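Local coordinates for spike protein S1 (PDB 5GYQ) that forms the putative receptor-binding domain of a bat coronavirus spike, the glycoprotein predicted to attach the virion to a host-cell receptor, at residues 73-78 with 111-116. Residues are numbered along the deposited sequence; the frame is centred on the assembly and turned at random.
Sequences ETHLNN and APYAVA. With NAG (2-acetamido-2-deoxy-beta-D-glucopyranose), chain B.
Tyr113 meets His75 beside the first sugar of an N-linked glycan in the betacoronavirus S1 C-terminal domain, where the loop after strand 100-111 passes the first turn of helix 73-81. Tyrosine is long enough to span the gap between loop and helix. With CG anti to the backbone N (chi1 -174°), the phenol extends toward the helix, and its OH lies 2.8 Å from His75 ND1 in an almost straight hydrogen bond (174°). The two rings meet rim to rim, their planes 34° apart. The same OH also bonds to the backbone N of Asn72, the glycosylated asparagine. Sugar ring oxygen O5 sits at the Tyr113 edge, 3.5 Å from CE2.

Val115, two residues on, brings a compact branched side chain: CG2 lies over the centre of the Tyr113 ring, 3.4 Å above its plane, while CG1 approaches His75 CE1 at 4.1 Å. Histidine suits its place by offering ND1 to the phenol and a flat face to the N-acetylglucosamine, whose C1 lies over that face toward the rim. Beside it, the short threonine hydroxyl gives the acetamide an acceptor: Thr74 OG1 takes a straight hydrogen bond from the sugar's N2 at 2.9 Å.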
loop_
_atom_site.group_PDB
_atom_site.type_symbol
_atom_site.label_atom_id
_atom_site.label_comp_id
_atom_site.label_asym_id
_atom_site.label_seq_id
_atom_site.Cartn_x
_atom_site.Cartn_y
_atom_site.Cartn_z
ATOM N N GLU A 73 -14.301 1.602 -2.229
ATOM C CA GLU A 73 -14.677 2.558 -1.187
ATOM C C GLU A 73 -15.047 1.915 0.153
ATOM O O GLU A 73 -14.631 2.396 1.204
ATOM C CB GLU A 73 -15.838 3.429 -1.671
ATOM C CG GLU A 73 -16.283 4.491 -0.665
ATOM C CD GLU A 73 -15.327 5.674 -0.568
ATOM O OE1 GLU A 73 -15.463 6.475 0.381
ATOM O OE2 GLU A 73 -14.443 5.814 -1.439
ATOM N N THR A 74 -15.830 0.840 0.111
ATOM C CA THR A 74 -16.243 0.136 1.324
ATOM C C THR A 74 -15.029 -0.338 2.122
ATOM O O THR A 74 -14.882 -0.051 3.322
ATOM C CB THR A 74 -17.129 -1.087 0.988
ATOM O OG1 THR A 74 -18.230 -0.681 0.163
ATOM C CG2 THR A 74 -17.657 -1.739 2.259
ATOM N N HIS A 75 -14.154 -1.057 1.431
ATOM C CA HIS A 75 -12.965 -1.625 2.046
ATOM C C HIS A 75 -12.003 -0.540 2.503
ATOM O O HIS A 75 -11.315 -0.706 3.506
ATOM C CB HIS A 75 -12.270 -2.575 1.072
ATOM C CG HIS A 75 -13.073 -3.794 0.740
ATOM N ND1 HIS A 75 -12.912 -4.489 -0.436
ATOM C CD2 HIS A 75 -14.039 -4.442 1.434
ATOM C CE1 HIS A 75 -13.747 -5.515 -0.458
ATOM N NE2 HIS A 75 -14.440 -5.510 0.664
ATOM N N LEU A 76 -11.960 0.567 1.767
ATOM C CA LEU A 76 -11.103 1.693 2.136
ATOM C C LEU A 76 -11.575 2.344 3.432
ATOM O O LEU A 76 -10.774 2.634 4.326
ATOM C CB LEU A 76 -11.061 2.734 1.013
ATOM C CG LEU A 76 -10.176 3.951 1.293
ATOM C CD1 LEU A 76 -8.721 3.534 1.436
ATOM C CD2 LEU A 76 -10.335 4.999 0.204
ATOM N N ASN A 77 -12.884 2.570 3.524
ATOM C CA ASN A 77 -13.472 3.159 4.718
ATOM C C ASN A 77 -13.291 2.252 5.926
ATOM O O ASN A 77 -12.951 2.719 7.015
ATOM C CB ASN A 77 -14.953 3.461 4.494
ATOM C CG ASN A 77 -15.172 4.606 3.527
ATOM O OD1 ASN A 77 -14.339 5.508 3.419
ATOM N ND2 ASN A 77 -16.292 4.578 2.815
ATOM N N ASN A 78 -13.505 0.953 5.735
ATOM C CA ASN A 78 -13.246 0.005 6.814
ATOM C C ASN A 78 -11.771 -0.018 7.216
ATOM O O ASN A 78 -11.441 -0.195 8.388
ATOM C CB ASN A 78 -13.700 -1.397 6.414
ATOM C CG ASN A 78 -15.204 -1.517 6.349
ATOM O OD1 ASN A 78 -15.923 -0.765 7.006
ATOM N ND2 ASN A 78 -15.691 -2.463 5.551
ATOM N N ALA A 111 -13.455 -2.062 -12.495
ATOM C CA ALA A 111 -12.878 -3.241 -13.133
ATOM C C ALA A 111 -13.083 -4.488 -12.276
ATOM O O ALA A 111 -13.625 -4.389 -11.169
ATOM C CB ALA A 111 -11.389 -3.005 -13.399
ATOM N N PRO A 112 -12.682 -5.667 -12.795
ATOM C CA PRO A 112 -12.602 -6.840 -11.924
ATOM C C PRO A 112 -11.847 -6.537 -10.636
ATOM O O PRO A 112 -10.759 -5.962 -10.665
ATOM C CB PRO A 112 -11.851 -7.856 -12.784
ATOM C CG PRO A 112 -12.295 -7.538 -14.168
ATOM C CD PRO A 112 -12.511 -6.039 -14.215
ATOM N N TYR A 113 -12.448 -6.918 -9.517
ATOM C CA TYR A 113 -11.915 -6.616 -8.201
ATOM C C TYR A 113 -11.721 -7.933 -7.466
ATOM O O TYR A 113 -12.676 -8.502 -6.933
ATOM C CB TYR A 113 -12.870 -5.678 -7.458
ATOM C CG TYR A 113 -12.392 -5.150 -6.122
ATOM C CD1 TYR A 113 -11.080 -4.731 -5.936
ATOM C CD2 TYR A 113 -13.274 -5.032 -5.056
ATOM C CE1 TYR A 113 -10.656 -4.233 -4.710
ATOM C CE2 TYR A 113 -12.863 -4.535 -3.837
ATOM C CZ TYR A 113 -11.554 -4.140 -3.666
ATOM O OH TYR A 113 -11.151 -3.647 -2.447
ATOM N N ALA A 114 -10.489 -8.433 -7.467
ATOM C CA ALA A 114 -10.211 -9.772 -6.956
ATOM C C ALA A 114 -9.900 -9.750 -5.466
ATOM O O ALA A 114 -8.787 -9.416 -5.056
ATOM C CB ALA A 114 -9.065 -10.404 -7.725
ATOM N N VAL A 115 -10.892 -10.116 -4.663
ATOM C CA VAL A 115 -10.772 -10.071 -3.214
ATOM C C VAL A 115 -11.079 -11.433 -2.604
ATOM O O VAL A 115 -12.164 -11.971 -2.805
ATOM C CB VAL A 115 -11.718 -9.017 -2.607
ATOM C CG1 VAL A 115 -11.598 -8.991 -1.090
ATOM C CG2 VAL A 115 -11.426 -7.650 -3.190
ATOM N N ALA A 116 -10.123 -11.990 -1.865
ATOM C CA ALA A 116 -10.337 -13.268 -1.193
ATOM C C ALA A 116 -11.355 -13.099 -0.076
ATOM O O ALA A 116 -11.362 -12.077 0.611
ATOM C CB ALA A 116 -9.027 -13.812 -0.643
HETATM C C1 NAG B . -16.438 -3.475 -2.676
HETATM C C2 NAG B . -17.912 -3.154 -2.771
HETATM C C3 NAG B . -18.693 -4.034 -1.807
HETATM C C4 NAG B . -18.388 -5.507 -2.070
HETATM C C5 NAG B . -16.880 -5.765 -2.166
HETATM C C6 NAG B . -16.561 -7.143 -2.698
HETATM C C7 NAG B . -18.447 -0.873 -3.495
HETATM C C8 NAG B . -18.688 0.542 -3.066
HETATM N N2 NAG B . -18.170 -1.746 -2.516
HETATM O O3 NAG B . -20.078 -3.768 -1.987
HETATM O O4 NAG B . -18.846 -6.313 -0.987
HETATM O O5 NAG B . -16.230 -4.828 -3.040
HETATM O O6 NAG B . -15.162 -7.390 -2.705
HETATM O O7 NAG B . -18.496 -1.218 -4.672
#